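Local coordinates for protein lipocalin AI-4 (Rhodnius prolixus, PDB 5H9N) that binds leukotriene C4 inside its lipocalin-type barrel and probably sequesters this host inflammatory mediator when the insect takes a blood meal, at residues A[33-38]-A[150-155]; A[76-81]-A[94-99]; A[107-112]-A[121-126]. The protein carries 1 engineered substitution. All blocks are in the same frame, centred on the assembly; numbering follows the deposited sequence.

Contact 1: A[33-38]-A[150-155]; sequences LTHSRD and LNKLGC
Ser36 and Asn151 pair where the short C-terminal strand 151-152 lies antiparallel against strand 30-36, the first strand of the lipocalin-type barrel. Two backbone bonds define this hydrogen-bonded pair: Ser36 N donates to Asn151 O at 3.0 Å and Asn151 N to Ser36 O at 2.8 Å. A third, from Leu153 N to Thr34 O at 2.9 Å, is nearly straight (165° at the hydrogen). Between them His35 and Lys152 form a non-hydrogen-bonded pair. On its other side, strand 30-36 meets strand 120-127, where Thr34 and His35 both face Leu125 in a classic beta bulge.

On the face of His35 and Lys152, the CD2 corner of the imidazole meets Lys152 CA obliquely, 3.6 Å away, while NE2 rests near Lys152 CG; beyond CG the lysine runs fully extended, carrying its amine away. Thr34 OG1, itself bonded to Asn127 ND2, shares a hydrogen bond with His35 ND1 in the ring plane, which helps to set the ring's rotation. Ser36 and Asn151 occupy the other face. Leu153, pointing toward 33-38, puts CD1 against Leu33 CG at 3.7 Å and CD2 beside Ser36 OG. That hydroxyl sits between the backbone N and the carbonyl carbon (chi1 60°), from where it donates to Asp38 O at 2.7 Å.

Arg37 holds Asp38 side-on through NE and NH2, both meeting the oxygens from above the carboxylate plane although these lie in the guanidinium plane; NH2 also forms a salt bridge with Asp121. Water 1 donates to Thr34 O at 2.8 Å and accepts from the backbone N of Cys155, whose SG forms the disulfide with Cys45. Thr34 O thus accepts two bonds, and polar backbone bonds and a covalent link together secure the C-terminal segment to the barrel wall.

Contact 2: A[76-81]-A[94-99]; sequences QGFYSF and YMAVVE. With LTX ((5~{S},6~{R},7~{E},9~{E},11~{Z},14~{Z})-6-[(2~{R})-2-[[(4~{S})-4-azanyl-5-oxidanyl-5-oxidanylidene-pentanoyl]amino]-3-( 2-hydroxy-2-oxoethylamino)-3-oxidanylidene-propyl]sulfanyl-5-oxidanyl-icosa-7,9,11,14-tetraenoic acid), chain B.
Tyr79 and Met95 are a hydrogen-bonded pair near the open end of the antiparallel beta hairpin formed by strands 78-85 and 90-100 of the lipocalin barrel. The backbone evidence is reciprocal: Tyr79 N donates to Met95 O at 2.8 Å, and Met95 N to Tyr79 O at 3.0 Å. CA-H...O contacts from Phe78 to Met95 O and from Tyr94 to Tyr79 O supplement them.

Aromatic contacts differ on the two faces. Away from the ligand, Ala96 CB stands almost exactly on the normal of the Phe78 ring, 3.6 Å from its centroid and 4° off axis, a well-centred CH-pi contact. On the ligand side, Met95 and Phe81 make an oblique Met-aromatic contact: SD lies 4.8 Å from the centroid of the Phe81 ring and 66° off its normal. The methionine reaches this place because CG sits between the backbone N and carbonyl carbon (chi1 58°) and the chain bends again farther out.

Ligand contacts are apolar. LTX C16 lies over one face of the Phe81 ring, toward its rim, while Met95 SD touches LTX C17 at 3.6 Å, so both side chains line the pocket for the fatty tail.

Two waters bridge the strands. Water 3 joins the side-chain hydroxyls of Ser80 and Tyr94, and water 2 links backbone atoms, donating to Gly77 O at 2.6 Å while accepting from Val97 N at 2.9 Å.

Contact 3: A[107-112]-A[121-126]; sequences LLYRCG and DNFLLF. With LTX ((5~{S},6~{R},7~{E},9~{E},11~{Z},14~{Z})-6-[(2~{R})-2-[[(4~{S})-4-azanyl-5-oxidanyl-5-oxidanylidene-pentanoyl]amino]-3-( 2-hydroxy-2-oxoethylamino)-3-oxidanylidene-propyl]sulfanyl-5-oxidanyl-icosa-7,9,11,14-tetraenoic acid), chain B.
Arg110 runs out with CG opposite its backbone N (chi1 -176°) and then turns at chi3 (66°), which lays its guanidinium beside Leu124 on the ligand-facing side of the antiparallel hairpin 105-112/120-127 of the lipocalin barrel. Leu124 CD1 sits over the centre of one guanidinium face, 3.4 Å above it, and LTX C9 covers the opposite face, nearer the rim. Held flat between them, the group grips the ligand's carboxylate side-on: Arg110 NE donates to LTX O2 at 2.8 Å and NH2 to LTX O1 at 2.9 Å. Asn122 ND2 also donates to O1, at 2.9 Å, so that oxygen receives two bonds here. Second-shell partners position the donors, Tyr48 OH meeting Arg110 NH1 and Asp38 N meeting Asn122 OD1.

Backbone bonds pair Leu108 with Leu124 in both directions, at 2.8 Å from Leu108 N to Leu124 O, and likewise Arg110 with Asn122. Farther down the pocket, Leu108 CD2 approaches Phe126 CE1, and LTX C19 lies over a face of the Phe126 ring.

The other face of the sheet carries Tyr109, Phe123 and Asp121. The two rings meet obliquely, planes 53° apart, with Tyr109 CD1 above the Phe123 face. Asn11 N bonds to Tyr109 OH, and Arg37 NH2 forms a salt bridge with Asp121 OD1. Tyr109 OH donates to Asp121 OD2 at 2.7 Å, using the anti lone pair of that oxygen.

How the contacts relate
From the N terminus, the chain first supplies 33-38, whose partner 150-155 arrives only near the C terminus; contact 1 therefore closes a long loop that contains the other two contacts. Within it contact 2 closes the hairpin of strands 78-85 and 90-100, and contact 3 then closes the next, strands 105-112 and 120-127; these two follow in series and do not cross. Strands 90-100 and 105-112 join them as neighbours, with Val98 N 2.8 Å from Leu107 O. Strand 120-127 borders 30-36, bringing His35 O within 2.9 Å of Leu125 N. Contacts 1 and 2, centres about 19 Å apart, lie on opposite sides of the chain's centre. Contacts 2 and 3 both border the ligand.

Contact 1: A[33-38]-A[150-155]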
loop_
_atom_site.group_PDB
_atom_site.type_symbol
_atom_site.label_atom_id
_atom_site.label_comp_id
_atom_site.label_asym_id
_atom_site.label_seq_id
_atom_site.Cartn_x
_atom_site.Cartn_y
_atom_site.Cartn_z
ATOM N N LEU A 33 -1.430 8.458 2.278
ATOM C CA LEU A 33 -1.600 7.350 3.199
ATOM C C LEU A 33 -2.221 7.895 4.487
ATOM O O LEU A 33 -1.524 8.469 5.331
ATOM C CB LEU A 33 -0.247 6.671 3.453
ATOM C CG LEU A 33 -0.229 5.517 4.458
ATOM C CD1 LEU A 33 -1.358 4.540 4.203
ATOM C CD2 LEU A 33 1.127 4.799 4.434
ATOM N N THR A 34 -3.529 7.768 4.642
ATOM C CA THR A 34 -4.199 8.443 5.752
ATOM C C THR A 34 -4.425 7.565 6.985
ATOM O O THR A 34 -4.549 8.085 8.079
ATOM C CB THR A 34 -5.551 9.032 5.299
ATOM O OG1 THR A 34 -6.400 7.994 4.792
ATOM C CG2 THR A 34 -5.368 10.055 4.210
ATOM N N HIS A 35 -4.520 6.252 6.812
ATOM C CA HIS A 35 -4.803 5.330 7.907
ATOM C C HIS A 35 -4.084 4.019 7.680
ATOM O O HIS A 35 -3.829 3.653 6.527
ATOM C CB HIS A 35 -6.298 5.014 8.043
ATOM C CG HIS A 35 -7.168 6.202 8.295
ATOM N ND1 HIS A 35 -7.409 7.158 7.337
ATOM C CD2 HIS A 35 -7.891 6.561 9.382
ATOM C CE1 HIS A 35 -8.221 8.075 7.833
ATOM N NE2 HIS A 35 -8.522 7.739 9.072
ATOM N N SER A 36 -3.815 3.266 8.736
ATOM C CA SER A 36 -3.253 1.925 8.576
ATOM C C SER A 36 -3.606 1.083 9.803
ATOM O O SER A 36 -3.915 1.624 10.879
ATOM C CB SER A 36 -1.740 1.995 8.348
ATOM O OG SER A 36 -1.086 2.623 9.435
ATOM N N ARG A 37 -3.597 -0.236 9.647
ATOM C CA ARG A 37 -3.915 -1.140 10.746
ATOM C C ARG A 37 -2.910 -0.965 11.873
ATOM O O ARG A 37 -3.289 -0.822 13.025
ATOM C CB ARG A 37 -3.925 -2.593 10.262
ATOM C CG ARG A 37 -4.308 -3.575 11.366
ATOM C CD ARG A 37 -3.987 -5.013 10.997
ATOM N NE ARG A 37 -2.545 -5.211 10.857
ATOM C CZ ARG A 37 -1.978 -6.171 10.136
ATOM N NH1 ARG A 37 -2.718 -7.054 9.464
ATOM N NH2 ARG A 37 -0.659 -6.245 10.076
ATOM N N ASP A 38 -1.628 -1.007 11.519
ATOM C CA ASP A 38 -0.520 -0.843 12.455
ATOM C C ASP A 38 0.124 0.491 12.144
ATOM O O ASP A 38 0.258 0.849 10.973
ATOM C CB ASP A 38 0.518 -1.960 12.306
ATOM C CG ASP A 38 -0.075 -3.352 12.411
ATOM O OD1 ASP A 38 -1.174 -3.501 12.974
ATOM O OD2 ASP A 38 0.587 -4.305 11.941
ATOM N N LEU A 150 -8.984 1.214 12.133
ATOM C CA LEU A 150 -7.756 1.686 11.502
ATOM C C LEU A 150 -7.211 2.904 12.236
ATOM O O LEU A 150 -7.963 3.768 12.691
ATOM C CB LEU A 150 -7.977 2.027 10.029
ATOM C CG LEU A 150 -8.333 0.850 9.120
ATOM C CD1 LEU A 150 -8.595 1.346 7.702
ATOM C CD2 LEU A 150 -7.257 -0.221 9.118
ATOM N N ASN A 151 -5.895 2.957 12.373
ATOM C CA ASN A 151 -5.233 4.080 13.010
ATOM C C ASN A 151 -5.093 5.241 12.056
ATOM O O ASN A 151 -4.577 5.074 10.951
ATOM C CB ASN A 151 -3.851 3.679 13.493
ATOM C CG ASN A 151 -3.894 2.634 14.578
ATOM O OD1 ASN A 151 -4.968 2.147 14.964
ATOM N ND2 ASN A 151 -2.724 2.289 15.096
ATOM N N LYS A 152 -5.527 6.421 12.474
ATOM C CA LYS A 152 -5.351 7.614 11.662
ATOM C C LYS A 152 -3.908 8.100 11.767
ATOM O O LYS A 152 -3.334 8.150 12.855
ATOM C CB LYS A 152 -6.319 8.711 12.084
ATOM C CG LYS A 152 -6.292 9.894 11.134
ATOM C CD LYS A 152 -7.282 10.965 11.538
ATOM C CE LYS A 152 -7.400 12.008 10.428
ATOM N NZ LYS A 152 -8.368 13.085 10.771
ATOM N N LEU A 153 -3.328 8.477 10.640
ATOM C CA LEU A 153 -1.941 8.912 10.599
ATOM C C LEU A 153 -1.889 10.446 10.652
ATOM O O LEU A 153 -2.706 11.061 11.351
ATOM C CB LEU A 153 -1.238 8.308 9.378
ATOM C CG LEU A 153 -1.372 6.775 9.355
ATOM C CD1 LEU A 153 -0.733 6.190 8.098
ATOM C CD2 LEU A 153 -0.821 6.120 10.612
ATOM N N GLY A 154 -0.921 11.048 9.971
ATOM C CA GLY A 154 -0.651 12.466 10.178
ATOM C C GLY A 154 -1.154 13.395 9.089
ATOM O O GLY A 154 -0.752 14.559 9.051
ATOM N N CYS A 155 -1.986 12.902 8.180
ATOM C CA CYS A 155 -2.627 13.761 7.185
ATOM C C CYS A 155 -3.918 14.366 7.729
ATOM O O CYS A 155 -4.604 13.737 8.551
ATOM C CB CYS A 155 -2.966 12.961 5.923
ATOM S SG CYS A 155 -1.618 12.047 5.155
HETATM O O HOH W 1 -4.000 10.817 8.255
#

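Contact 2: A[76-81]-A[94-99]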
loop_
_atom_site.group_PDB
_atom_site.type_symbol
_atom_site.label_atom_id
_atom_site.label_comp_id
_atom_site.label_asym_id
_atom_site.label_seq_id
_atom_site.Cartn_x
_atom_site.Cartn_y
_atom_site.Cartn_z
ATOM N N GLN A 76 -1.753 -13.324 -8.277
ATOM C CA GLN A 76 -2.634 -12.381 -8.949
ATOM C C GLN A 76 -2.936 -11.168 -8.083
ATOM O O GLN A 76 -3.289 -11.301 -6.909
ATOM C CB GLN A 76 -3.924 -13.093 -9.339
ATOM C CG GLN A 76 -4.861 -12.296 -10.205
ATOM C CD GLN A 76 -6.107 -13.083 -10.548
ATOM O OE1 GLN A 76 -6.093 -13.926 -11.446
ATOM N NE2 GLN A 76 -7.190 -12.830 -9.820
ATOM N N GLY A 77 -2.756 -9.986 -8.666
ATOM C CA GLY A 77 -3.032 -8.743 -7.968
ATOM C C GLY A 77 -1.838 -8.143 -7.261
ATOM O O GLY A 77 -1.873 -6.968 -6.882
ATOM N N PHE A 78 -0.783 -8.922 -7.083
ATOM C CA PHE A 78 0.379 -8.432 -6.340
ATOM C C PHE A 78 1.428 -7.777 -7.223
ATOM O O PHE A 78 1.656 -8.163 -8.383
ATOM C CB PHE A 78 1.024 -9.564 -5.534
ATOM C CG PHE A 78 0.405 -9.749 -4.175
ATOM C CD1 PHE A 78 -0.711 -10.545 -4.016
ATOM C CD2 PHE A 78 0.932 -9.107 -3.056
ATOM C CE1 PHE A 78 -1.290 -10.702 -2.756
ATOM C CE2 PHE A 78 0.356 -9.258 -1.826
ATOM C CZ PHE A 78 -0.742 -10.058 -1.668
ATOM N N TYR A 79 2.074 -6.784 -6.620
ATOM C CA TYR A 79 3.170 -6.043 -7.214
ATOM C C TYR A 79 4.375 -6.120 -6.301
ATOM O O TYR A 79 4.232 -6.136 -5.076
ATOM C CB TYR A 79 2.773 -4.581 -7.438
ATOM C CG TYR A 79 1.720 -4.430 -8.502
ATOM C CD1 TYR A 79 0.379 -4.614 -8.203
ATOM C CD2 TYR A 79 2.069 -4.165 -9.818
ATOM C CE1 TYR A 79 -0.586 -4.509 -9.180
ATOM C CE2 TYR A 79 1.115 -4.050 -10.798
ATOM C CZ TYR A 79 -0.206 -4.215 -10.478
ATOM O OH TYR A 79 -1.162 -4.114 -11.460
ATOM N N SER A 80 5.561 -6.151 -6.899
ATOM C CA SER A 80 6.824 -6.049 -6.182
ATOM C C SER A 80 7.438 -4.698 -6.494
ATOM O O SER A 80 7.571 -4.332 -7.665
ATOM C CB SER A 80 7.775 -7.170 -6.595
ATOM O OG SER A 80 9.062 -7.001 -6.034
ATOM N N PHE A 81 7.809 -3.960 -5.456
ATOM C CA PHE A 81 8.466 -2.673 -5.625
ATOM C C PHE A 81 9.880 -2.723 -5.096
ATOM O O PHE A 81 10.111 -3.099 -3.939
ATOM C CB PHE A 81 7.664 -1.573 -4.931
ATOM C CG PHE A 81 6.444 -1.169 -5.689
ATOM C CD1 PHE A 81 6.516 -0.194 -6.659
ATOM C CD2 PHE A 81 5.228 -1.805 -5.475
ATOM C CE1 PHE A 81 5.394 0.166 -7.396
ATOM C CE2 PHE A 81 4.097 -1.431 -6.202
ATOM C CZ PHE A 81 4.191 -0.456 -7.170
ATOM N N TYR A 94 6.093 -5.632 -1.173
ATOM C CA TYR A 94 5.027 -6.238 -1.978
ATOM C C TYR A 94 3.687 -5.652 -1.592
ATOM O O TYR A 94 3.453 -5.341 -0.423
ATOM C CB TYR A 94 5.007 -7.762 -1.794
ATOM C CG TYR A 94 6.305 -8.405 -2.213
ATOM C CD1 TYR A 94 7.421 -8.379 -1.373
ATOM C CD2 TYR A 94 6.438 -8.994 -3.461
ATOM C CE1 TYR A 94 8.627 -8.933 -1.768
ATOM C CE2 TYR A 94 7.633 -9.558 -3.854
ATOM C CZ TYR A 94 8.719 -9.521 -3.001
ATOM O OH TYR A 94 9.910 -10.081 -3.392
ATOM N N MET A 95 2.788 -5.524 -2.556
ATOM C CA MET A 95 1.481 -4.976 -2.266
ATOM C C MET A 95 0.411 -5.496 -3.203
ATOM O O MET A 95 0.696 -5.912 -4.329
ATOM C CB MET A 95 1.540 -3.453 -2.332
ATOM C CG MET A 95 2.011 -2.966 -3.683
ATOM S SD MET A 95 1.075 -1.579 -4.254
ATOM C CE MET A 95 -0.364 -2.569 -4.307
ATOM N N ALA A 96 -0.833 -5.439 -2.741
ATOM C CA ALA A 96 -1.986 -5.719 -3.586
ATOM C C ALA A 96 -3.071 -4.715 -3.244
ATOM O O ALA A 96 -3.227 -4.348 -2.073
ATOM C CB ALA A 96 -2.484 -7.135 -3.372
ATOM N N VAL A 97 -3.821 -4.269 -4.244
ATOM C CA VAL A 97 -4.963 -3.390 -4.009
ATOM C C VAL A 97 -6.179 -4.262 -3.700
ATOM O O VAL A 97 -6.688 -4.979 -4.560
ATOM C CB VAL A 97 -5.243 -2.485 -5.215
ATOM C CG1 VAL A 97 -6.437 -1.579 -4.931
ATOM C CG2 VAL A 97 -4.018 -1.651 -5.532
ATOM N N VAL A 98 -6.643 -4.220 -2.461
ATOM C CA VAL A 98 -7.757 -5.042 -2.032
ATOM C C VAL A 98 -9.079 -4.512 -2.576
ATOM O O VAL A 98 -9.896 -5.275 -3.079
ATOM C CB VAL A 98 -7.797 -5.127 -0.492
ATOM C CG1 VAL A 98 -8.970 -5.962 -0.033
ATOM C CG2 VAL A 98 -6.478 -5.705 0.037
ATOM N N GLU A 99 -9.277 -3.205 -2.475
ATOM C CA GLU A 99 -10.505 -2.566 -2.930
ATOM C C GLU A 99 -10.199 -1.116 -3.241
ATOM O O GLU A 99 -9.500 -0.473 -2.457
ATOM C CB GLU A 99 -11.594 -2.643 -1.855
ATOM C CG GLU A 99 -12.306 -3.962 -1.709
ATOM C CD GLU A 99 -13.542 -4.044 -2.574
ATOM O OE1 GLU A 99 -14.654 -3.871 -2.033
ATOM O OE2 GLU A 99 -13.401 -4.269 -3.793
HETATM O O2 LTX B . 3.853 -2.175 5.492
HETATM C C1 LTX B . 3.896 -1.616 6.613
HETATM O O1 LTX B . 3.340 -0.514 6.841
HETATM C C2 LTX B . 4.634 -2.308 7.735
HETATM C C3 LTX B . 5.947 -1.581 8.003
HETATM C C4 LTX B . 6.665 -1.266 6.692
HETATM C C5 LTX B . 8.087 -0.790 6.955
HETATM O O3 LTX B . 8.078 0.525 7.529
HETATM C C6 LTX B . 8.928 -0.782 5.682
HETATM C C7 LTX B . 8.383 0.212 4.664
HETATM C C8 LTX B . 7.878 -0.171 3.479
HETATM C C9 LTX B . 7.385 0.835 2.524
HETATM C C10 LTX B . 7.082 0.571 1.245
HETATM C C11 LTX B . 6.612 1.644 0.364
HETATM C C12 LTX B . 6.244 1.532 -0.920
HETATM C C13 LTX B . 6.246 0.244 -1.724
HETATM C C14 LTX B . 5.024 -0.603 -1.428
HETATM C C15 LTX B . 3.811 -0.344 -1.902
HETATM C C16 LTX B . 3.531 0.832 -2.808
HETATM C C17 LTX B . 2.141 1.392 -2.518
HETATM C C18 LTX B . 1.776 2.433 -3.568
HETATM C C19 LTX B . 0.548 3.239 -3.170
HETATM C C20 LTX B . 0.188 4.241 -4.251
HETATM O O32 LTX B . 10.569 5.352 4.368
HETATM C C21 LTX B . 10.684 4.119 4.500
HETATM O O31 LTX B . 9.738 3.371 4.822
HETATM C CA3 LTX B . 12.038 3.505 4.261
HETATM N N3 LTX B . 11.971 2.060 4.414
HETATM C C22 LTX B . 13.042 1.285 4.545
HETATM O O33 LTX B . 14.167 1.754 4.551
HETATM C CA2 LTX B . 12.867 -0.202 4.686
HETATM C CB2 LTX B . 11.402 -0.633 4.630
HETATM S SG2 LTX B . 10.589 -0.389 6.173
HETATM N N2 LTX B . 13.523 -0.677 5.886
HETATM C CD1 LTX B . 14.349 -1.713 5.862
HETATM O OE1 LTX B . 14.345 -2.551 4.971
HETATM C CG1 LTX B . 15.294 -1.786 7.038
HETATM C CB1 LTX B . 15.973 -3.144 7.123
HETATM C CA1 LTX B . 16.494 -3.370 8.540
HETATM N N1 LTX B . 15.418 -3.081 9.511
HETATM C C23 LTX B . 17.664 -2.477 8.824
HETATM O O11 LTX B . 17.603 -1.712 9.812
HETATM O O12 LTX B . 18.656 -2.539 8.067
HETATM O O HOH W 2 -3.470 -4.871 -7.030
HETATM O O HOH W 3 10.425 -9.394 -5.945
#

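Contact 3: A[107-112]-A[121-126]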
loop_
_atom_site.group_PDB
_atom_site.type_symbol
_atom_site.label_atom_id
_atom_site.label_comp_id
_atom_site.label_asym_id
_atom_site.label_seq_id
_atom_site.Cartn_x
_atom_site.Cartn_y
_atom_site.Cartn_z
ATOM N N LEU A 107 -7.878 0.602 -0.458
ATOM C CA LEU A 107 -7.420 -0.244 0.634
ATOM C C LEU A 107 -6.387 -1.200 0.084
ATOM O O LEU A 107 -6.698 -1.967 -0.827
ATOM C CB LEU A 107 -8.589 -1.029 1.227
ATOM C CG LEU A 107 -8.248 -1.980 2.370
ATOM C CD1 LEU A 107 -7.756 -1.212 3.578
ATOM C CD2 LEU A 107 -9.430 -2.890 2.708
ATOM N N LEU A 108 -5.164 -1.125 0.598
ATOM C CA LEU A 108 -4.063 -1.965 0.153
ATOM C C LEU A 108 -3.570 -2.874 1.250
ATOM O O LEU A 108 -3.675 -2.562 2.444
ATOM C CB LEU A 108 -2.885 -1.110 -0.348
ATOM C CG LEU A 108 -2.891 -0.656 -1.808
ATOM C CD1 LEU A 108 -4.101 0.229 -2.094
ATOM C CD2 LEU A 108 -1.597 0.073 -2.148
ATOM N N TYR A 109 -2.989 -3.985 0.838
ATOM C CA TYR A 109 -2.225 -4.861 1.715
ATOM C C TYR A 109 -0.770 -4.721 1.318
ATOM O O TYR A 109 -0.466 -4.721 0.120
ATOM C CB TYR A 109 -2.692 -6.305 1.570
ATOM C CG TYR A 109 -1.851 -7.299 2.336
ATOM C CD1 TYR A 109 -1.940 -7.385 3.722
ATOM C CD2 TYR A 109 -0.964 -8.148 1.684
ATOM C CE1 TYR A 109 -1.179 -8.288 4.429
ATOM C CE2 TYR A 109 -0.201 -9.054 2.381
ATOM C CZ TYR A 109 -0.298 -9.116 3.752
ATOM O OH TYR A 109 0.478 -10.046 4.419
ATOM N N ARG A 110 0.119 -4.553 2.292
ATOM C CA ARG A 110 1.539 -4.444 2.023
ATOM C C ARG A 110 2.303 -5.425 2.896
ATOM O O ARG A 110 1.941 -5.643 4.049
ATOM C CB ARG A 110 2.030 -3.013 2.272
ATOM C CG ARG A 110 3.502 -2.780 1.922
ATOM C CD ARG A 110 3.857 -1.299 1.844
ATOM N NE ARG A 110 3.738 -0.648 3.141
ATOM C CZ ARG A 110 3.755 0.671 3.317
ATOM N NH1 ARG A 110 3.877 1.475 2.264
ATOM N NH2 ARG A 110 3.613 1.178 4.532
ATOM N N CYS A 111 3.367 -6.008 2.359
ATOM C CA CYS A 111 4.153 -6.992 3.090
ATOM C C CYS A 111 5.579 -7.019 2.554
ATOM O O CYS A 111 5.790 -6.884 1.354
ATOM C CB CYS A 111 3.499 -8.370 2.975
ATOM S SG CYS A 111 4.206 -9.641 4.008
ATOM N N GLY A 112 6.553 -7.212 3.422
ATOM C CA GLY A 112 7.925 -7.323 2.976
ATOM C C GLY A 112 8.869 -7.575 4.125
ATOM O O GLY A 112 8.516 -7.409 5.302
ATOM N N ASP A 121 3.781 -6.912 7.772
ATOM C CA ASP A 121 2.722 -6.556 6.838
ATOM C C ASP A 121 1.792 -5.520 7.455
ATOM O O ASP A 121 1.967 -5.112 8.614
ATOM C CB ASP A 121 1.961 -7.801 6.333
ATOM C CG ASP A 121 1.157 -8.507 7.394
ATOM O OD1 ASP A 121 1.078 -8.031 8.545
ATOM O OD2 ASP A 121 0.564 -9.551 7.045
ATOM N N ASN A 122 0.822 -5.072 6.676
ATOM C CA ASN A 122 -0.059 -4.004 7.105
ATOM C C ASN A 122 -1.213 -3.911 6.136
ATOM O O ASN A 122 -1.098 -4.344 4.974
ATOM C CB ASN A 122 0.692 -2.673 7.167
ATOM C CG ASN A 122 0.192 -1.769 8.278
ATOM O OD1 ASN A 122 -0.881 -1.983 8.856
ATOM N ND2 ASN A 122 0.977 -0.747 8.586
ATOM N N PHE A 123 -2.321 -3.352 6.606
ATOM C CA PHE A 123 -3.364 -2.863 5.704
ATOM C C PHE A 123 -3.347 -1.351 5.753
ATOM O O PHE A 123 -3.239 -0.756 6.824
ATOM C CB PHE A 123 -4.739 -3.405 6.071
ATOM C CG PHE A 123 -4.922 -4.858 5.732
ATOM C CD1 PHE A 123 -4.553 -5.845 6.637
ATOM C CD2 PHE A 123 -5.469 -5.248 4.507
ATOM C CE1 PHE A 123 -4.731 -7.190 6.339
ATOM C CE2 PHE A 123 -5.640 -6.581 4.202
ATOM C CZ PHE A 123 -5.275 -7.559 5.121
ATOM N N LEU A 124 -3.420 -0.752 4.567
ATOM C CA LEU A 124 -3.211 0.671 4.342
ATOM C C LEU A 124 -4.423 1.270 3.678
ATOM O O LEU A 124 -4.933 0.705 2.715
ATOM C CB LEU A 124 -1.996 0.882 3.440
ATOM C CG LEU A 124 -0.692 0.176 3.817
ATOM C CD1 LEU A 124 0.368 0.433 2.758
ATOM C CD2 LEU A 124 -0.196 0.625 5.163
ATOM N N LEU A 125 -4.863 2.420 4.157
ATOM C CA LEU A 125 -5.916 3.172 3.494
ATOM C C LEU A 125 -5.328 4.431 2.883
ATOM O O LEU A 125 -4.790 5.300 3.603
ATOM C CB LEU A 125 -7.039 3.531 4.456
ATOM C CG LEU A 125 -8.204 4.318 3.827
ATOM C CD1 LEU A 125 -8.911 3.461 2.774
ATOM C CD2 LEU A 125 -9.182 4.789 4.893
ATOM N N PHE A 126 -5.422 4.488 1.556
ATOM C CA PHE A 126 -5.019 5.643 0.777
ATOM C C PHE A 126 -6.233 6.455 0.365
ATOM O O PHE A 126 -7.306 5.902 0.092
ATOM C CB PHE A 126 -4.228 5.222 -0.462
ATOM C CG PHE A 126 -2.886 4.628 -0.152
ATOM C CD1 PHE A 126 -2.767 3.276 0.170
ATOM C CD2 PHE A 126 -1.742 5.410 -0.140
ATOM C CE1 PHE A 126 -1.531 2.724 0.457
ATOM C CE2 PHE A 126 -0.511 4.855 0.152
ATOM C CZ PHE A 126 -0.413 3.514 0.442
HETATM O O2 LTX B . 3.853 -2.175 5.492
HETATM C C1 LTX B . 3.896 -1.616 6.613
HETATM O O1 LTX B . 3.340 -0.514 6.841
HETATM C C2 LTX B . 4.634 -2.308 7.735
HETATM C C3 LTX B . 5.947 -1.581 8.003
HETATM C C4 LTX B . 6.665 -1.266 6.692
HETATM C C5 LTX B . 8.087 -0.790 6.955
HETATM O O3 LTX B . 8.078 0.525 7.529
HETATM C C6 LTX B . 8.928 -0.782 5.682
HETATM C C7 LTX B . 8.383 0.212 4.664
HETATM C C8 LTX B . 7.878 -0.171 3.479
HETATM C C9 LTX B . 7.385 0.835 2.524
HETATM C C10 LTX B . 7.082 0.571 1.245
HETATM C C11 LTX B . 6.612 1.644 0.364
HETATM C C12 LTX B . 6.244 1.532 -0.920
HETATM C C13 LTX B . 6.246 0.244 -1.724
HETATM C C14 LTX B . 5.024 -0.603 -1.428
HETATM C C15 LTX B . 3.811 -0.344 -1.902
HETATM C C16 LTX B . 3.531 0.832 -2.808
HETATM C C17 LTX B . 2.141 1.392 -2.518
HETATM C C18 LTX B . 1.776 2.433 -3.568
HETATM C C19 LTX B . 0.548 3.239 -3.170
HETATM C C20 LTX B . 0.188 4.241 -4.251
HETATM O O32 LTX B . 10.569 5.352 4.368
HETATM C C21 LTX B . 10.684 4.119 4.500
HETATM O O31 LTX B . 9.738 3.371 4.822
HETATM C CA3 LTX B . 12.038 3.505 4.261
HETATM N N3 LTX B . 11.971 2.060 4.414
HETATM C C22 LTX B . 13.042 1.285 4.545
HETATM O O33 LTX B . 14.167 1.754 4.551
HETATM C CA2 LTX B . 12.867 -0.202 4.686
HETATM C CB2 LTX B . 11.402 -0.633 4.630
HETATM S SG2 LTX B . 10.589 -0.389 6.173
HETATM N N2 LTX B . 13.523 -0.677 5.886
HETATM C CD1 LTX B . 14.349 -1.713 5.862
HETATM O OE1 LTX B . 14.345 -2.551 4.971
HETATM C CG1 LTX B . 15.294 -1.786 7.038
HETATM C CB1 LTX B . 15.973 -3.144 7.123
HETATM C CA1 LTX B . 16.494 -3.370 8.540
HETATM N N1 LTX B . 15.418 -3.081 9.511
HETATM C C23 LTX B . 17.664 -2.477 8.824
HETATM O O11 LTX B . 17.603 -1.712 9.812
HETATM O O12 LTX B . 18.656 -2.539 8.067
#